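Local coordinates for protein complement factor MASP-3 (Homo sapiens, PDB 3DEM) that probably binds mannan-binding lectin and ficolins through its CUB1-EGF-CUB2 region, as part of a modular serine protease of the complement system, at residues N7-P15 with V27-F37; N206-D217 with F240-T251. All blocks are in the same frame, centred on the assembly; numbering follows the deposited sequence.

Contact 1 (N7-P15 with V27-F37); sequences NMFGQIQSP and VTWNITVPDGF
The amide of Asn7 reaches the backbone carbonyl of Thr32 through a weak hydrogen bond, ND2 to O at 3.4 Å, while its OD1 accepts from elsewhere, pairing with Tyr116 OH on strand 111-120. An asparagine suits this place because its two polar ends can serve two strands at once. The bond joins the two sheets of the first CUB domain, an antiparallel beta-sandwich: strands 9-13 and 25-32 are outermost in different sheets, and their local axes pass 9.7 Å apart at 169°, too far for a backbone ladder, so side chains fill the gap.

The main filling is Ile12 against Trp29, the two side chains sliding past each other in opposite directions. With chi1 at -67°, the CG2 of Ile12 lies anti to the backbone N and comes down almost along the normal of the indole's six-membered ring, 3.3 Å from that ring's centroid, as a CH-pi contact. Beta-branching sends the CG1-CD1 arm of Ile12 a separate way, and CD1 lies beside the start of the indole, 3.8 Å from Trp29 CG. On the opposite face, Val27 CG1 sits off-centre toward the rim, and the flat indole is held between two aliphatic groups. At the same end of the contact, Val27 CG2 and Pro15 CG meet tip to tip at 3.8 Å. Beyond Ile12, Ile31 lines the same interior, and it packs against Tyr116 and Ile97 from both sheets.

At the far end, Met8 closes the contact. Bends at chi2 and chi3 fold its flexible chain so that SD makes a long Met-aromatic approach to Phe37, 4.6 Å from the ring centroid. Pro34 and Phe37 bracket a type II turn here, and Met8 CE presses against Pro34 CD at 3.4 Å, tighter than usual for two carbons.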
# COMPACT_ATOMS: atom_id res chain seq x y z
N ASN A 7 -15.02 -5.10 1.04
CA ASN A 7 -14.25 -6.18 1.73
C ASN A 7 -12.74 -6.06 1.52
O ASN A 7 -12.10 -6.97 0.99
CB ASN A 7 -14.74 -7.56 1.30
CG ASN A 7 -14.16 -8.67 2.17
OD1 ASN A 7 -14.40 -8.71 3.38
ND2 ASN A 7 -13.40 -9.57 1.55
N MET A 8 -12.19 -4.93 1.93
CA MET A 8 -10.75 -4.71 1.92
C MET A 8 -10.13 -5.23 3.21
O MET A 8 -8.91 -5.20 3.37
CB MET A 8 -10.45 -3.22 1.80
CG MET A 8 -10.85 -2.57 0.48
SD MET A 8 -9.73 -2.94 -0.88
CE MET A 8 -10.48 -4.44 -1.52
N PHE A 9 -10.97 -5.69 4.13
CA PHE A 9 -10.52 -6.11 5.46
C PHE A 9 -11.57 -6.94 6.18
O PHE A 9 -12.73 -6.99 5.76
CB PHE A 9 -10.18 -4.88 6.31
CG PHE A 9 -11.38 -4.10 6.77
CD1 PHE A 9 -11.91 -4.30 8.04
CD2 PHE A 9 -11.98 -3.17 5.94
CE1 PHE A 9 -13.02 -3.58 8.47
CE2 PHE A 9 -13.09 -2.44 6.36
CZ PHE A 9 -13.61 -2.65 7.62
N GLY A 10 -11.17 -7.59 7.27
CA GLY A 10 -12.11 -8.34 8.09
C GLY A 10 -11.46 -9.06 9.25
O GLY A 10 -10.25 -9.18 9.31
N GLN A 11 -12.29 -9.54 10.18
CA GLN A 11 -11.84 -10.30 11.34
C GLN A 11 -12.52 -11.66 11.34
O GLN A 11 -13.67 -11.79 10.93
CB GLN A 11 -12.22 -9.60 12.64
CG GLN A 11 -11.66 -8.21 12.84
CD GLN A 11 -11.99 -7.65 14.22
OE1 GLN A 11 -12.49 -6.53 14.35
NE2 GLN A 11 -11.72 -8.43 15.26
N ILE A 12 -11.81 -12.67 11.83
CA ILE A 12 -12.37 -14.01 11.94
C ILE A 12 -11.94 -14.63 13.27
O ILE A 12 -10.80 -14.47 13.68
CB ILE A 12 -11.90 -14.91 10.79
CG1 ILE A 12 -12.49 -14.43 9.46
CG2 ILE A 12 -12.30 -16.34 11.02
CD1 ILE A 12 -11.80 -15.05 8.26
N GLN A 13 -12.87 -15.31 13.92
CA GLN A 13 -12.60 -16.00 15.18
C GLN A 13 -13.08 -17.43 15.08
O GLN A 13 -13.94 -17.75 14.26
CB GLN A 13 -13.36 -15.33 16.33
CG GLN A 13 -13.18 -13.83 16.45
CD GLN A 13 -14.12 -13.21 17.44
OE1 GLN A 13 -15.07 -13.85 17.92
NE2 GLN A 13 -13.88 -11.94 17.77
N SER A 14 -12.53 -18.30 15.92
CA SER A 14 -13.05 -19.66 16.06
C SER A 14 -14.40 -19.63 16.76
O SER A 14 -14.69 -18.72 17.54
CB SER A 14 -12.07 -20.51 16.86
OG SER A 14 -11.70 -19.85 18.05
N PRO A 15 -15.25 -20.63 16.48
CA PRO A 15 -16.52 -20.75 17.19
C PRO A 15 -16.29 -20.74 18.70
O PRO A 15 -15.45 -21.49 19.20
CB PRO A 15 -17.05 -22.12 16.75
CG PRO A 15 -16.41 -22.37 15.44
CD PRO A 15 -15.07 -21.69 15.48
N VAL A 27 -15.63 -25.01 10.14
CA VAL A 27 -16.09 -23.77 9.54
C VAL A 27 -15.09 -23.32 8.49
O VAL A 27 -13.88 -23.33 8.71
CB VAL A 27 -16.26 -22.66 10.60
CG1 VAL A 27 -16.94 -21.44 10.00
CG2 VAL A 27 -17.06 -23.19 11.80
N THR A 28 -15.61 -22.94 7.33
CA THR A 28 -14.78 -22.42 6.25
C THR A 28 -15.15 -20.97 5.95
O THR A 28 -16.33 -20.64 5.86
CB THR A 28 -14.93 -23.27 4.97
OG1 THR A 28 -14.42 -24.59 5.20
CG2 THR A 28 -14.18 -22.64 3.80
N TRP A 29 -14.15 -20.11 5.83
CA TRP A 29 -14.36 -18.74 5.39
C TRP A 29 -13.69 -18.54 4.05
O TRP A 29 -12.49 -18.76 3.92
CB TRP A 29 -13.77 -17.74 6.39
CG TRP A 29 -14.40 -17.78 7.74
CD1 TRP A 29 -15.51 -17.09 8.14
CD2 TRP A 29 -13.97 -18.53 8.87
NE1 TRP A 29 -15.80 -17.37 9.45
CE2 TRP A 29 -14.87 -18.26 9.92
CE3 TRP A 29 -12.92 -19.42 9.10
CZ2 TRP A 29 -14.74 -18.83 11.19
CZ3 TRP A 29 -12.79 -19.99 10.36
CH2 TRP A 29 -13.69 -19.70 11.38
N ASN A 30 -14.46 -18.12 3.05
CA ASN A 30 -13.89 -17.79 1.75
C ASN A 30 -13.71 -16.28 1.61
O ASN A 30 -14.67 -15.52 1.76
CB ASN A 30 -14.75 -18.35 0.61
CG ASN A 30 -14.65 -19.86 0.47
OD1 ASN A 30 -13.80 -20.49 1.09
ND2 ASN A 30 -15.53 -20.45 -0.34
N ILE A 31 -12.48 -15.85 1.34
CA ILE A 31 -12.18 -14.43 1.20
C ILE A 31 -11.78 -14.10 -0.23
O ILE A 31 -10.79 -14.60 -0.74
CB ILE A 31 -11.04 -14.00 2.14
CG1 ILE A 31 -11.35 -14.40 3.58
CG2 ILE A 31 -10.81 -12.50 2.03
CD1 ILE A 31 -10.16 -14.29 4.50
N THR A 32 -12.57 -13.25 -0.88
CA THR A 32 -12.25 -12.79 -2.22
C THR A 32 -12.07 -11.28 -2.22
O THR A 32 -12.89 -10.56 -1.66
CB THR A 32 -13.34 -13.19 -3.24
OG1 THR A 32 -13.49 -14.61 -3.25
CG2 THR A 32 -12.96 -12.73 -4.65
N VAL A 33 -10.98 -10.82 -2.83
CA VAL A 33 -10.77 -9.39 -3.04
C VAL A 33 -10.74 -9.10 -4.54
O VAL A 33 -10.61 -10.02 -5.36
CB VAL A 33 -9.46 -8.90 -2.36
CG1 VAL A 33 -9.59 -8.98 -0.85
CG2 VAL A 33 -8.25 -9.68 -2.86
N PRO A 34 -10.87 -7.82 -4.92
CA PRO A 34 -10.88 -7.43 -6.33
C PRO A 34 -9.57 -7.76 -7.02
O PRO A 34 -8.57 -8.02 -6.35
CB PRO A 34 -11.08 -5.91 -6.28
CG PRO A 34 -11.65 -5.64 -4.94
CD PRO A 34 -11.04 -6.65 -4.03
N ASP A 35 -9.58 -7.73 -8.35
CA ASP A 35 -8.38 -7.97 -9.14
C ASP A 35 -7.35 -6.88 -8.85
O ASP A 35 -7.70 -5.72 -8.64
CB ASP A 35 -8.72 -8.00 -10.63
CG ASP A 35 -9.57 -9.20 -11.01
OD1 ASP A 35 -9.64 -10.17 -10.22
OD2 ASP A 35 -10.18 -9.17 -12.10
N GLY A 36 -6.08 -7.28 -8.82
CA GLY A 36 -5.00 -6.35 -8.52
C GLY A 36 -4.67 -6.31 -7.04
O GLY A 36 -3.81 -5.54 -6.62
N PHE A 37 -5.35 -7.13 -6.26
CA PHE A 37 -5.09 -7.22 -4.83
C PHE A 37 -4.75 -8.64 -4.41
O PHE A 37 -5.14 -9.61 -5.06
CB PHE A 37 -6.31 -6.75 -4.02
CG PHE A 37 -6.64 -5.30 -4.21
CD1 PHE A 37 -6.05 -4.33 -3.43
CD2 PHE A 37 -7.57 -4.91 -5.16
CE1 PHE A 37 -6.36 -2.99 -3.60
CE2 PHE A 37 -7.89 -3.58 -5.34
CZ PHE A 37 -7.28 -2.62 -4.55

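Contact 2 (N206-D217 with F240-T251); sequences NLQFEDIFDIED and FCGEKAPEPIST. With CA (calcium ion), chain F.
Phe213 turns its CG anti to the backbone N (chi1 -171°), whereas Phe209 holds its CG beside the N (chi1 -73°), and the two rings thereby converge on Ala245 and Pro246. Ala245 CA lies over the centre of the Phe213 ring, 3.6 Å from the centroid, in a CH-pi contact. Ala245 CB, small enough to sit there, touches Phe213 CD1 at 3.6 Å and also Phe209 CB. Pro246 CD sits over the Phe209 face toward the rim, while CG meets Phe209 CE2 at 3.5 Å. Cys241 O lies beside the edge of the Phe213 ring, in its plane.

This is the margin of the second CUB domain's beta-sandwich, where the short strand 249-250 borders strand 205-209. Leu207 and Ile249 form an antiparallel hydrogen-bonded pair: Leu207 N to Ile249 O is 2.7 Å and Ile249 N to Leu207 O is 2.9 Å. Both side chains reach Ile230 in the interior. With the register shifted by one, Ile215 and Gly242 make a single bridge; Ile215 N to Gly242 O is 3.0 Å and nearly straight. Glycine suits this place: at phi 99° a CB would run into Cys241 O, and Asp217 OD2 already occupies that side. Cys241 forms its disulfide with Cys223. Extended, Glu216 leads away from 240-251 and binds calcium through OE1; Asp226, Asp263, Ser265 and two waters also bind the ion.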
# COMPACT_ATOMS: atom_id res chain seq x y z
N ASN A 206 22.14 5.72 -55.68
CA ASN A 206 22.85 4.54 -55.21
C ASN A 206 22.76 4.46 -53.69
O ASN A 206 22.91 5.46 -52.99
CB ASN A 206 24.30 4.53 -55.71
CG ASN A 206 24.40 4.58 -57.25
OD1 ASN A 206 23.44 4.25 -57.97
ND2 ASN A 206 25.56 4.99 -57.75
N LEU A 207 22.50 3.27 -53.18
CA LEU A 207 22.35 3.07 -51.74
C LEU A 207 23.46 2.17 -51.24
O LEU A 207 23.86 1.22 -51.90
CB LEU A 207 21.01 2.42 -51.41
CG LEU A 207 19.73 3.14 -51.83
CD1 LEU A 207 18.52 2.25 -51.59
CD2 LEU A 207 19.58 4.46 -51.10
N GLN A 208 23.95 2.48 -50.05
CA GLN A 208 25.07 1.76 -49.49
C GLN A 208 25.00 1.69 -47.96
O GLN A 208 25.12 2.71 -47.28
CB GLN A 208 26.36 2.43 -49.94
CG GLN A 208 27.58 1.88 -49.29
CD GLN A 208 28.81 2.12 -50.12
OE1 GLN A 208 28.95 3.19 -50.74
NE2 GLN A 208 29.71 1.13 -50.16
N PHE A 209 24.78 0.50 -47.42
CA PHE A 209 24.73 0.32 -45.98
C PHE A 209 26.12 0.38 -45.37
O PHE A 209 27.12 -0.00 -46.00
CB PHE A 209 24.02 -0.99 -45.61
CG PHE A 209 22.53 -0.94 -45.82
CD1 PHE A 209 21.69 -0.55 -44.78
CD2 PHE A 209 21.98 -1.26 -47.05
CE1 PHE A 209 20.31 -0.49 -44.97
CE2 PHE A 209 20.60 -1.19 -47.25
CZ PHE A 209 19.77 -0.81 -46.21
N GLU A 210 26.20 0.90 -44.15
CA GLU A 210 27.48 0.99 -43.46
C GLU A 210 27.33 0.84 -41.95
O GLU A 210 26.23 0.94 -41.41
CB GLU A 210 28.19 2.30 -43.83
CG GLU A 210 27.32 3.52 -43.63
CD GLU A 210 27.80 4.74 -44.41
OE1 GLU A 210 28.50 4.60 -45.44
OE2 GLU A 210 27.45 5.87 -44.01
N ASP A 211 28.45 0.60 -41.28
CA ASP A 211 28.51 0.35 -39.84
C ASP A 211 27.62 -0.82 -39.41
O ASP A 211 27.41 -1.75 -40.19
CB ASP A 211 28.17 1.62 -39.05
CG ASP A 211 29.09 2.78 -39.39
OD1 ASP A 211 30.26 2.54 -39.78
OD2 ASP A 211 28.64 3.94 -39.25
N ILE A 212 27.11 -0.77 -38.18
CA ILE A 212 26.29 -1.86 -37.63
C ILE A 212 25.01 -2.08 -38.43
O ILE A 212 24.32 -1.13 -38.79
CB ILE A 212 25.92 -1.60 -36.14
CG1 ILE A 212 27.13 -1.79 -35.24
CG2 ILE A 212 24.81 -2.52 -35.69
CD1 ILE A 212 27.01 -1.09 -33.90
N PHE A 213 24.72 -3.34 -38.71
CA PHE A 213 23.44 -3.75 -39.27
C PHE A 213 22.85 -4.86 -38.40
O PHE A 213 23.42 -5.95 -38.30
CB PHE A 213 23.60 -4.23 -40.72
CG PHE A 213 22.30 -4.46 -41.42
CD1 PHE A 213 21.69 -3.44 -42.14
CD2 PHE A 213 21.68 -5.70 -41.38
CE1 PHE A 213 20.49 -3.64 -42.80
CE2 PHE A 213 20.47 -5.92 -42.04
CZ PHE A 213 19.88 -4.89 -42.76
N ASP A 214 21.73 -4.57 -37.75
CA ASP A 214 21.17 -5.47 -36.75
C ASP A 214 19.66 -5.31 -36.71
O ASP A 214 19.12 -4.46 -36.00
CB ASP A 214 21.80 -5.18 -35.38
CG ASP A 214 21.23 -6.04 -34.26
OD1 ASP A 214 20.55 -7.06 -34.54
OD2 ASP A 214 21.48 -5.70 -33.09
N ILE A 215 18.99 -6.14 -37.50
CA ILE A 215 17.53 -6.18 -37.56
C ILE A 215 17.09 -7.58 -37.17
O ILE A 215 17.58 -8.57 -37.72
CB ILE A 215 17.01 -5.83 -38.97
CG1 ILE A 215 17.57 -4.47 -39.42
CG2 ILE A 215 15.48 -5.81 -38.99
CD1 ILE A 215 16.99 -3.96 -40.73
N GLU A 216 16.19 -7.67 -36.20
CA GLU A 216 15.70 -8.96 -35.72
C GLU A 216 15.28 -9.85 -36.88
O GLU A 216 14.58 -9.41 -37.80
CB GLU A 216 14.51 -8.75 -34.78
CG GLU A 216 14.16 -9.97 -33.94
CD GLU A 216 12.87 -9.78 -33.16
OE1 GLU A 216 12.26 -8.70 -33.28
OE2 GLU A 216 12.45 -10.72 -32.45
N ASP A 217 15.72 -11.11 -36.86
CA ASP A 217 15.32 -12.06 -37.89
C ASP A 217 14.95 -13.41 -37.31
O ASP A 217 14.94 -13.60 -36.09
CB ASP A 217 16.41 -12.19 -38.97
CG ASP A 217 17.67 -12.89 -38.46
OD1 ASP A 217 17.76 -13.20 -37.25
OD2 ASP A 217 18.57 -13.15 -39.29
N PHE A 240 14.41 -6.97 -45.98
CA PHE A 240 15.76 -7.18 -45.49
C PHE A 240 15.77 -7.18 -43.98
O PHE A 240 15.15 -6.33 -43.34
CB PHE A 240 16.71 -6.09 -46.00
CG PHE A 240 16.79 -6.01 -47.50
CD1 PHE A 240 16.36 -4.87 -48.16
CD2 PHE A 240 17.29 -7.06 -48.25
CE1 PHE A 240 16.43 -4.78 -49.55
CE2 PHE A 240 17.36 -6.99 -49.63
CZ PHE A 240 16.93 -5.84 -50.28
N CYS A 241 16.49 -8.14 -43.41
CA CYS A 241 16.66 -8.22 -41.96
C CYS A 241 17.95 -8.98 -41.67
O CYS A 241 18.69 -9.34 -42.59
CB CYS A 241 15.46 -8.90 -41.31
SG CYS A 241 15.16 -10.56 -41.92
N GLY A 242 18.24 -9.20 -40.39
CA GLY A 242 19.40 -9.99 -40.00
C GLY A 242 20.63 -9.19 -39.60
O GLY A 242 20.54 -8.00 -39.28
N GLU A 243 21.78 -9.86 -39.61
CA GLU A 243 23.04 -9.28 -39.14
C GLU A 243 23.94 -8.85 -40.28
O GLU A 243 25.00 -8.28 -40.07
CB GLU A 243 23.78 -10.29 -38.26
CG GLU A 243 23.04 -10.65 -36.98
CD GLU A 243 23.52 -11.95 -36.37
OE1 GLU A 243 24.75 -12.10 -36.18
OE2 GLU A 243 22.67 -12.82 -36.07
N LYS A 244 23.50 -9.14 -41.50
CA LYS A 244 24.29 -8.86 -42.69
C LYS A 244 23.49 -7.94 -43.61
O LYS A 244 22.40 -8.29 -44.05
CB LYS A 244 24.61 -10.17 -43.41
CG LYS A 244 25.49 -10.03 -44.64
CD LYS A 244 26.94 -10.35 -44.32
CE LYS A 244 27.76 -10.54 -45.59
NZ LYS A 244 27.74 -9.30 -46.42
N ALA A 245 24.04 -6.77 -43.88
CA ALA A 245 23.36 -5.79 -44.72
C ALA A 245 23.31 -6.26 -46.18
O ALA A 245 24.20 -6.97 -46.62
CB ALA A 245 24.05 -4.44 -44.63
N PRO A 246 22.26 -5.86 -46.91
CA PRO A 246 22.24 -6.18 -48.33
C PRO A 246 23.40 -5.50 -49.04
O PRO A 246 23.93 -4.50 -48.55
CB PRO A 246 20.90 -5.61 -48.82
CG PRO A 246 20.43 -4.70 -47.75
CD PRO A 246 21.05 -5.14 -46.47
N GLU A 247 23.82 -6.06 -50.17
CA GLU A 247 24.85 -5.45 -50.99
C GLU A 247 24.39 -4.08 -51.48
O GLU A 247 23.19 -3.81 -51.51
CB GLU A 247 25.18 -6.36 -52.17
CG GLU A 247 25.63 -7.75 -51.77
CD GLU A 247 26.95 -7.73 -51.02
OE1 GLU A 247 27.90 -7.11 -51.53
OE2 GLU A 247 27.03 -8.33 -49.93
N PRO A 248 25.34 -3.21 -51.84
CA PRO A 248 24.99 -1.89 -52.35
C PRO A 248 23.97 -1.97 -53.48
O PRO A 248 24.03 -2.86 -54.32
CB PRO A 248 26.33 -1.36 -52.89
CG PRO A 248 27.35 -2.05 -52.07
CD PRO A 248 26.80 -3.42 -51.79
N ILE A 249 23.03 -1.03 -53.48
CA ILE A 249 21.96 -1.02 -54.47
C ILE A 249 22.08 0.17 -55.42
O ILE A 249 21.98 1.32 -55.00
CB ILE A 249 20.58 -1.01 -53.78
CG1 ILE A 249 20.38 -2.30 -53.00
CG2 ILE A 249 19.46 -0.80 -54.80
CD1 ILE A 249 19.25 -2.25 -51.99
N SER A 250 22.30 -0.13 -56.70
CA SER A 250 22.30 0.89 -57.74
C SER A 250 20.93 0.98 -58.41
O SER A 250 20.56 0.11 -59.20
CB SER A 250 23.37 0.58 -58.79
OG SER A 250 24.66 0.51 -58.20
N THR A 251 20.17 2.02 -58.08
CA THR A 251 18.89 2.24 -58.74
C THR A 251 19.11 3.05 -60.02
O THR A 251 20.19 3.59 -60.26
CB THR A 251 17.88 2.97 -57.82
OG1 THR A 251 18.17 4.37 -57.77
CG2 THR A 251 17.91 2.40 -56.41
CA CA F . 11.62 -6.54 -33.18
O HOH W 1 25.15 -1.80 -48.86
O HOH W 2 11.03 -4.26 -32.76
O HOH W 3 13.80 -5.88 -32.42

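In the fold
The two contacts occupy the two CUB domains of one chain, with centres about 60 Å apart, on opposite sides of the chain's centre, and nearest atoms about 30 Å apart, so they do not touch. Both domains repeat the same strand order in each sheet, yet the contacts sample different parts of it: contact 1 spans the gap between facing sheets, whereas contact 2 lies largely along one sheet's margin and its loops. Each lies near calcium. In contact 1 the side chain of Phe37 is about 7 Å from a bound calcium ion, and Glu216 of contact 2 is itself a ligand. Contact 1 also faces the second subunit, whose Tyr141 stacks on Phe9; no other chain reaches contact 2.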